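Local atomic coordinates of single-stranded-DNA-specific exonuclease RecJ (Thermus thermophilus, PDB entry 2ZXR), a protein that degrades single-stranded DNA in the 5' to 3' direction as an exonuclease that depends on divalent metal ions, with no detectable activity on single-stranded RNA. Residues W7-L12 with H631-F636; A541-L546 with G644-A649; R610-A615 with A637-H642. One frame throughout, in Å; residues are numbered along the deposited sequence.

Contact 1: residues W7-L12 with H631-F636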
# COMPACT_ATOMS: atom_id res chain seq x y z
N TRP A 7 -9.36 -1.73 -12.72
CA TRP A 7 -9.97 -1.61 -11.40
C TRP A 7 -10.57 -2.98 -11.05
O TRP A 7 -11.23 -3.60 -11.88
CB TRP A 7 -11.08 -0.58 -11.39
CG TRP A 7 -10.62 0.84 -11.50
CD1 TRP A 7 -9.46 1.28 -12.06
CD2 TRP A 7 -11.35 2.00 -11.13
NE1 TRP A 7 -9.43 2.66 -12.07
CE2 TRP A 7 -10.59 3.12 -11.50
CE3 TRP A 7 -12.60 2.20 -10.52
CZ2 TRP A 7 -11.02 4.42 -11.29
CZ3 TRP A 7 -13.03 3.50 -10.31
CH2 TRP A 7 -12.24 4.60 -10.69
N ARG A 8 -10.33 -3.43 -9.83
CA ARG A 8 -10.85 -4.70 -9.35
C ARG A 8 -11.52 -4.53 -7.98
O ARG A 8 -11.03 -3.78 -7.12
CB ARG A 8 -9.73 -5.72 -9.24
CG ARG A 8 -10.15 -6.96 -8.45
CD ARG A 8 -9.05 -8.01 -8.39
NE ARG A 8 -8.63 -8.43 -9.73
CZ ARG A 8 -9.33 -9.24 -10.53
NH1 ARG A 8 -10.50 -9.73 -10.13
NH2 ARG A 8 -8.86 -9.55 -11.74
N VAL A 9 -12.62 -5.24 -7.78
CA VAL A 9 -13.33 -5.19 -6.51
C VAL A 9 -12.95 -6.41 -5.69
O VAL A 9 -13.10 -7.55 -6.15
CB VAL A 9 -14.86 -5.18 -6.72
CG1 VAL A 9 -15.55 -5.11 -5.38
CG2 VAL A 9 -15.26 -4.00 -7.58
N LEU A 10 -12.45 -6.18 -4.49
CA LEU A 10 -12.07 -7.30 -3.63
C LEU A 10 -13.27 -8.23 -3.38
O LEU A 10 -14.41 -7.79 -3.24
CB LEU A 10 -11.51 -6.78 -2.30
CG LEU A 10 -10.33 -5.78 -2.37
CD1 LEU A 10 -9.63 -5.73 -1.00
CD2 LEU A 10 -9.34 -6.20 -3.46
N SER A 11 -12.99 -9.53 -3.32
CA SER A 11 -14.02 -10.54 -3.13
C SER A 11 -14.75 -10.44 -1.80
O SER A 11 -14.20 -9.93 -0.82
CB SER A 11 -13.36 -11.91 -3.20
OG SER A 11 -12.56 -12.10 -2.03
N LEU A 12 -15.99 -10.92 -1.75
CA LEU A 12 -16.71 -10.91 -0.48
C LEU A 12 -16.26 -12.16 0.26
O LEU A 12 -16.12 -13.25 -0.35
CB LEU A 12 -18.24 -10.94 -0.66
CG LEU A 12 -18.86 -9.77 -1.43
CD1 LEU A 12 -20.39 -9.90 -1.42
CD2 LEU A 12 -18.43 -8.46 -0.82
N HIS A 631 -27.18 -5.25 -0.04
CA HIS A 631 -28.21 -4.58 -0.84
C HIS A 631 -27.62 -3.56 -1.81
O HIS A 631 -27.95 -3.57 -3.00
CB HIS A 631 -29.24 -3.90 0.06
CG HIS A 631 -30.14 -4.87 0.77
ND1 HIS A 631 -31.12 -4.49 1.66
CD2 HIS A 631 -30.23 -6.22 0.68
CE1 HIS A 631 -31.77 -5.56 2.09
NE2 HIS A 631 -31.25 -6.62 1.51
N ARG A 632 -26.76 -2.69 -1.31
CA ARG A 632 -26.13 -1.68 -2.15
C ARG A 632 -25.31 -2.37 -3.26
O ARG A 632 -25.25 -1.91 -4.41
CB ARG A 632 -25.25 -0.78 -1.28
CG ARG A 632 -24.26 0.12 -2.00
CD ARG A 632 -22.99 0.25 -1.13
NE ARG A 632 -23.37 0.38 0.26
CZ ARG A 632 -22.60 0.08 1.30
NH1 ARG A 632 -21.36 -0.36 1.14
NH2 ARG A 632 -23.11 0.16 2.51
N ARG A 633 -24.65 -3.48 -2.91
CA ARG A 633 -23.88 -4.24 -3.91
C ARG A 633 -24.82 -4.78 -4.98
O ARG A 633 -24.56 -4.63 -6.17
CB ARG A 633 -23.17 -5.44 -3.29
CG ARG A 633 -21.70 -5.25 -3.02
CD ARG A 633 -20.94 -4.89 -4.27
NE ARG A 633 -19.83 -5.81 -4.44
CZ ARG A 633 -18.81 -5.92 -3.60
NH1 ARG A 633 -18.73 -5.16 -2.52
NH2 ARG A 633 -17.86 -6.80 -3.86
N LEU A 634 -25.92 -5.40 -4.55
CA LEU A 634 -26.89 -5.97 -5.49
C LEU A 634 -27.38 -4.93 -6.47
O LEU A 634 -27.35 -5.13 -7.68
CB LEU A 634 -28.09 -6.57 -4.76
CG LEU A 634 -28.00 -8.01 -4.24
CD1 LEU A 634 -29.28 -8.37 -3.49
CD2 LEU A 634 -27.80 -8.96 -5.42
N LEU A 635 -27.85 -3.81 -5.93
CA LEU A 635 -28.34 -2.71 -6.76
C LEU A 635 -27.28 -2.19 -7.68
O LEU A 635 -27.56 -1.89 -8.84
CB LEU A 635 -28.84 -1.54 -5.90
CG LEU A 635 -30.26 -1.59 -5.33
CD1 LEU A 635 -31.29 -1.70 -6.47
CD2 LEU A 635 -30.37 -2.76 -4.41
N PHE A 636 -26.05 -2.04 -7.16
CA PHE A 636 -24.96 -1.51 -7.99
C PHE A 636 -24.65 -2.46 -9.14
O PHE A 636 -24.58 -2.03 -10.28
CB PHE A 636 -23.67 -1.29 -7.16
CG PHE A 636 -22.47 -0.92 -8.00
CD1 PHE A 636 -22.32 0.37 -8.52
CD2 PHE A 636 -21.52 -1.89 -8.35
CE1 PHE A 636 -21.25 0.69 -9.37
CE2 PHE A 636 -20.45 -1.59 -9.19
CZ PHE A 636 -20.31 -0.29 -9.71
O HOH W 1 -15.56 -6.26 -1.59

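Contact 2: residues A541-L546 with G644-A649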
# COMPACT_ATOMS: atom_id res chain seq x y z
N ALA A 541 -26.13 -15.51 -12.55
CA ALA A 541 -27.27 -14.60 -12.62
C ALA A 541 -26.86 -13.36 -13.45
O ALA A 541 -25.89 -12.66 -13.12
CB ALA A 541 -27.71 -14.22 -11.22
N TYR A 542 -27.63 -13.10 -14.50
CA TYR A 542 -27.38 -12.02 -15.44
C TYR A 542 -28.41 -10.93 -15.42
O TYR A 542 -29.54 -11.13 -15.89
CB TYR A 542 -27.27 -12.58 -16.85
CG TYR A 542 -26.10 -13.53 -16.99
CD1 TYR A 542 -26.12 -14.79 -16.38
CD2 TYR A 542 -24.95 -13.16 -17.70
CE1 TYR A 542 -25.03 -15.65 -16.48
CE2 TYR A 542 -23.86 -14.00 -17.79
CZ TYR A 542 -23.90 -15.24 -17.19
OH TYR A 542 -22.81 -16.06 -17.28
N PRO A 543 -28.05 -9.75 -14.89
CA PRO A 543 -28.96 -8.61 -14.81
C PRO A 543 -29.52 -8.23 -16.16
O PRO A 543 -28.78 -8.15 -17.15
CB PRO A 543 -28.09 -7.47 -14.24
CG PRO A 543 -27.12 -8.21 -13.38
CD PRO A 543 -26.77 -9.45 -14.22
N LEU A 544 -30.83 -7.98 -16.18
CA LEU A 544 -31.55 -7.56 -17.37
C LEU A 544 -32.48 -6.45 -16.90
O LEU A 544 -33.11 -6.57 -15.85
CB LEU A 544 -32.37 -8.72 -17.93
CG LEU A 544 -33.20 -8.51 -19.19
CD1 LEU A 544 -32.30 -8.40 -20.40
CD2 LEU A 544 -34.15 -9.70 -19.37
N PRO A 545 -32.56 -5.34 -17.65
CA PRO A 545 -33.42 -4.20 -17.32
C PRO A 545 -34.88 -4.66 -17.19
O PRO A 545 -35.32 -5.52 -17.96
CB PRO A 545 -33.21 -3.25 -18.50
CG PRO A 545 -31.79 -3.55 -18.91
CD PRO A 545 -31.75 -5.06 -18.85
N LEU A 546 -35.61 -4.09 -16.24
CA LEU A 546 -37.01 -4.48 -16.04
C LEU A 546 -37.87 -4.38 -17.30
O LEU A 546 -38.71 -5.26 -17.56
CB LEU A 546 -37.66 -3.64 -14.94
CG LEU A 546 -39.13 -4.06 -14.70
CD1 LEU A 546 -39.17 -5.49 -14.20
CD2 LEU A 546 -39.79 -3.14 -13.66
N GLY A 644 -20.79 -11.13 -12.70
CA GLY A 644 -19.98 -11.69 -11.63
C GLY A 644 -20.28 -11.12 -10.25
O GLY A 644 -20.47 -11.88 -9.30
N LEU A 645 -20.31 -9.79 -10.14
CA LEU A 645 -20.58 -9.07 -8.88
C LEU A 645 -22.01 -9.27 -8.40
O LEU A 645 -22.28 -9.39 -7.22
CB LEU A 645 -20.31 -7.57 -9.08
CG LEU A 645 -18.81 -7.25 -9.20
CD1 LEU A 645 -18.54 -5.85 -9.77
CD2 LEU A 645 -18.19 -7.42 -7.81
N PHE A 646 -22.93 -9.30 -9.35
CA PHE A 646 -24.33 -9.48 -9.02
C PHE A 646 -24.51 -10.90 -8.49
O PHE A 646 -25.17 -11.12 -7.48
CB PHE A 646 -25.18 -9.30 -10.26
CG PHE A 646 -26.63 -9.41 -9.99
CD1 PHE A 646 -27.31 -8.39 -9.34
CD2 PHE A 646 -27.33 -10.56 -10.36
CE1 PHE A 646 -28.65 -8.51 -9.07
CE2 PHE A 646 -28.67 -10.67 -10.09
CZ PHE A 646 -29.33 -9.65 -9.44
N SER A 647 -23.90 -11.86 -9.20
CA SER A 647 -23.98 -13.26 -8.80
C SER A 647 -23.35 -13.43 -7.42
O SER A 647 -23.88 -14.12 -6.57
CB SER A 647 -23.22 -14.17 -9.79
OG SER A 647 -23.87 -14.26 -11.05
N GLU A 648 -22.21 -12.79 -7.21
CA GLU A 648 -21.53 -12.93 -5.93
C GLU A 648 -22.39 -12.34 -4.83
O GLU A 648 -22.56 -12.94 -3.75
CB GLU A 648 -20.17 -12.21 -5.96
CG GLU A 648 -19.48 -12.22 -4.63
CD GLU A 648 -18.16 -11.48 -4.65
OE1 GLU A 648 -18.11 -10.35 -5.20
OE2 GLU A 648 -17.19 -12.03 -4.11
N ALA A 649 -22.92 -11.16 -5.12
CA ALA A 649 -23.76 -10.44 -4.18
C ALA A 649 -25.02 -11.22 -3.84
O ALA A 649 -25.54 -11.15 -2.72
CB ALA A 649 -24.12 -9.08 -4.76

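Contact 3: residues R610-A615 with A637-H642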
# COMPACT_ATOMS: atom_id res chain seq x y z
N ARG A 610 -41.41 -4.10 -6.41
CA ARG A 610 -41.20 -4.22 -4.99
C ARG A 610 -39.82 -4.84 -4.74
O ARG A 610 -39.19 -4.57 -3.74
CB ARG A 610 -42.28 -5.07 -4.36
CG ARG A 610 -43.13 -4.32 -3.33
CD ARG A 610 -42.29 -3.80 -2.13
NE ARG A 610 -43.12 -3.02 -1.20
CZ ARG A 610 -43.56 -1.78 -1.43
NH1 ARG A 610 -43.26 -1.15 -2.57
NH2 ARG A 610 -44.33 -1.17 -0.54
N ALA A 611 -39.38 -5.68 -5.67
CA ALA A 611 -38.07 -6.32 -5.56
C ALA A 611 -37.03 -5.22 -5.37
O ALA A 611 -36.19 -5.29 -4.48
CB ALA A 611 -37.76 -7.13 -6.82
N ARG A 612 -37.09 -4.21 -6.23
CA ARG A 612 -36.16 -3.11 -6.16
C ARG A 612 -36.19 -2.43 -4.80
O ARG A 612 -35.22 -1.80 -4.38
CB ARG A 612 -36.49 -2.10 -7.24
CG ARG A 612 -35.49 -0.99 -7.29
CD ARG A 612 -35.57 -0.26 -8.60
NE ARG A 612 -34.34 0.49 -8.80
CZ ARG A 612 -33.43 0.22 -9.74
NH1 ARG A 612 -33.63 -0.78 -10.59
NH2 ARG A 612 -32.32 0.94 -9.81
N LEU A 613 -37.32 -2.56 -4.10
CA LEU A 613 -37.43 -1.95 -2.79
C LEU A 613 -36.61 -2.67 -1.75
O LEU A 613 -37.10 -3.03 -0.68
CB LEU A 613 -38.89 -1.87 -2.39
CG LEU A 613 -39.53 -0.67 -3.10
CD1 LEU A 613 -38.88 0.61 -2.57
CD2 LEU A 613 -39.32 -0.75 -4.60
N SER A 614 -35.34 -2.89 -2.11
CA SER A 614 -34.31 -3.49 -1.26
C SER A 614 -33.38 -2.27 -1.17
O SER A 614 -32.21 -2.34 -0.79
CB SER A 614 -33.59 -4.64 -1.98
OG SER A 614 -32.63 -4.16 -2.90
N ALA A 615 -33.96 -1.15 -1.58
CA ALA A 615 -33.33 0.13 -1.56
C ALA A 615 -33.83 0.96 -0.37
O ALA A 615 -33.49 2.13 -0.24
CB ALA A 615 -33.64 0.86 -2.87
N ALA A 637 -24.45 -3.75 -8.83
CA ALA A 637 -24.15 -4.73 -9.87
C ALA A 637 -25.32 -4.88 -10.84
O ALA A 637 -25.10 -5.16 -12.02
CB ALA A 637 -23.79 -6.10 -9.26
N TYR A 638 -26.54 -4.73 -10.34
CA TYR A 638 -27.71 -4.83 -11.21
C TYR A 638 -27.68 -3.69 -12.24
O TYR A 638 -27.69 -3.95 -13.44
CB TYR A 638 -29.01 -4.76 -10.40
CG TYR A 638 -30.25 -4.84 -11.26
CD1 TYR A 638 -31.06 -3.72 -11.44
CD2 TYR A 638 -30.62 -6.03 -11.89
CE1 TYR A 638 -32.22 -3.78 -12.22
CE2 TYR A 638 -31.77 -6.11 -12.67
CZ TYR A 638 -32.57 -4.98 -12.83
OH TYR A 638 -33.73 -5.04 -13.60
N GLU A 639 -27.61 -2.45 -11.75
CA GLU A 639 -27.56 -1.28 -12.63
C GLU A 639 -26.38 -1.32 -13.62
O GLU A 639 -26.50 -0.90 -14.77
CB GLU A 639 -27.48 0.02 -11.79
CG GLU A 639 -28.65 0.18 -10.79
CD GLU A 639 -28.59 1.47 -9.93
OE1 GLU A 639 -29.45 1.60 -9.02
OE2 GLU A 639 -27.70 2.33 -10.16
N ARG A 640 -25.25 -1.86 -13.19
CA ARG A 640 -24.08 -1.94 -14.07
C ARG A 640 -24.09 -3.20 -14.94
O ARG A 640 -23.17 -3.43 -15.72
CB ARG A 640 -22.80 -1.92 -13.23
CG ARG A 640 -21.54 -1.51 -13.97
CD ARG A 640 -21.12 -0.08 -13.62
NE ARG A 640 -22.20 0.90 -13.81
CZ ARG A 640 -23.21 1.10 -12.96
NH1 ARG A 640 -23.31 0.39 -11.84
NH2 ARG A 640 -24.15 2.01 -13.24
N ARG A 641 -25.12 -4.03 -14.81
CA ARG A 641 -25.19 -5.28 -15.58
C ARG A 641 -23.90 -6.07 -15.39
O ARG A 641 -23.31 -6.54 -16.35
CB ARG A 641 -25.37 -4.98 -17.08
CG ARG A 641 -26.82 -4.94 -17.56
CD ARG A 641 -27.49 -3.67 -17.17
NE ARG A 641 -28.60 -3.89 -16.25
CZ ARG A 641 -29.44 -2.93 -15.85
NH1 ARG A 641 -29.28 -1.69 -16.30
NH2 ARG A 641 -30.42 -3.21 -15.00
N HIS A 642 -23.44 -6.20 -14.16
CA HIS A 642 -22.22 -6.94 -13.92
C HIS A 642 -22.55 -8.32 -13.37
O HIS A 642 -22.77 -8.49 -12.17
CB HIS A 642 -21.31 -6.16 -12.95
CG HIS A 642 -19.91 -6.66 -12.92
ND1 HIS A 642 -19.57 -7.89 -12.40
CD2 HIS A 642 -18.76 -6.13 -13.41
CE1 HIS A 642 -18.28 -8.11 -12.57
NE2 HIS A 642 -17.76 -7.06 -13.19

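Contact 1: residues W7-L12 with H631-F636
NH2 of R633 is the polar atom that residues 7-12 gather round. It donates a hydrogen bond of 3.3 Å to water 1, which lies in the guanidinium plane at its edge and itself donates to O of L10. That second bond is modelled very short, so its exact length deserves little weight. L10 O itself lies near the guanidinium plane at its edge, 3.6 Å from R633 NH2, without a direct hydrogen bond; the water makes the link.

Two aliphatic side chains then take opposite faces of the same flat group. CG1 of V9 presses on one face, 3.2 Å from R633 NH2; this methyl is anti to the backbone N (chi1 -179°), which aims it off the strand at the helix. CD2 of L12 lies over the other face, 3.5 Å from R633 NH2. Bends at chi2 and chi3 of R633 bring the head group into this slot, and each of the two side chains runs past the arginine in the direction opposite to it.

The buried charge has its main partner elsewhere: NH1 forms a salt bridge with D432, while NH2 has a weak, long ion pair with E648. The arrangement is a helix packed by one long arginine against the end of the outermost strand, 5-9, and the loop that follows it, joining helix 624-639 of the C-terminal region to the mixed sheet that includes the OB-domain strands.

Contact 2: residues A541-L546 with G644-A649
A541 and S647 make the closest approach, with the backbone N of A541 donating a nearly straight hydrogen bond to OG of S647 (3.0 Å, 167°). OG lies beside its own backbone N and anti to the carbonyl carbon, a position from which it reaches back one turn to P643 O. It also bonds to F540 N, so three bonds grip this buried hydroxyl.

Next to it the packing is apolar and just as tight. P543 CG lies over one face of the F646 ring in a CH-pi contact, 4.0 Å from the centroid and 26° off the normal, displaced toward the CG end of the ring. A541 CB meets the same ring at its edge, in plane, 3.8 Å from F646 CD2. With CG anti to the backbone N, F646 swings out over the strand.

The other side is looser. Y542 turns its side chain away from the helix and makes a cation-pi contact with R600, and from L544 onward the chain leaves the helix behind. Strand 541-543 is the outermost of a parallel sheet; its axis and that of helix segment 644-649 come within 7.3 Å, their directions 123° apart. The chemistry implies a directional hold: the serine fixes the start of the strand, while proline and phenylalanine supply contact without polar bonds.

Contact 3: residues R610-A615 with A637-H642
The charged pair comes first: NH2 of R612 and OE1 of E639 form a salt bridge of 3.0 Å. The oxygen approaches the edge of the guanidinium near its plane, and carboxylate and guanidinium are almost coplanar, 13° apart. CG of R612 points directly opposite the backbone N about the CA-CB bond (chi1 -175°), and the chain stays extended to NE, which carries the head group across to the helix. Its NH1 donates to the backbone oxygen of G606. Among like charges, R612 NE lies close to R607 NH2, whereas R612 NH1 and R641 NH2 are 6.0 Å apart and not in contact; E639 probably softens the repulsion.

Backbone motifs frame both partners. R612 sits in a type I beta turn from R610 to L613, in the loop that runs from strand 601-603 to helix 624-639. That helix ends in a Schellman motif at R641, which has positive phi, with R641 N bonded to Y638 O and H642 N to A637 O. H642 then N-caps helix 643-655, its ND1 accepting from L645 N.

The aromatic contact uses NH1 of R612 as well, lying at the edge of the Y638 ring, 3.7 Å from Y638 CE1. Y638 OH hydrogen-bonds to L605 N, and R641 NH2 lies over one ring face, offset toward the rim.

In the fold
Starting from the N terminus, residues 7-12 wait through almost the whole chain for their partner, because contact 1 closes a loop of 618 residues at helix 624-639. Contact 2 opens at 541-546 and closes at 644-649, and contact 3 opens and closes within that span. Contact 1 crosses both others, since its second segment falls between their halves. Helices 624-639 and 643-655 follow one another and share the work: the first serves contacts 1 and 3, the second contact 2. Direct touches link them, such as the hydrogen bond of L12 with E648 and a weak one between L544 and Y638. Together they tie the mixed sheet's edge to the helix pair and the C-terminal parallel sheet.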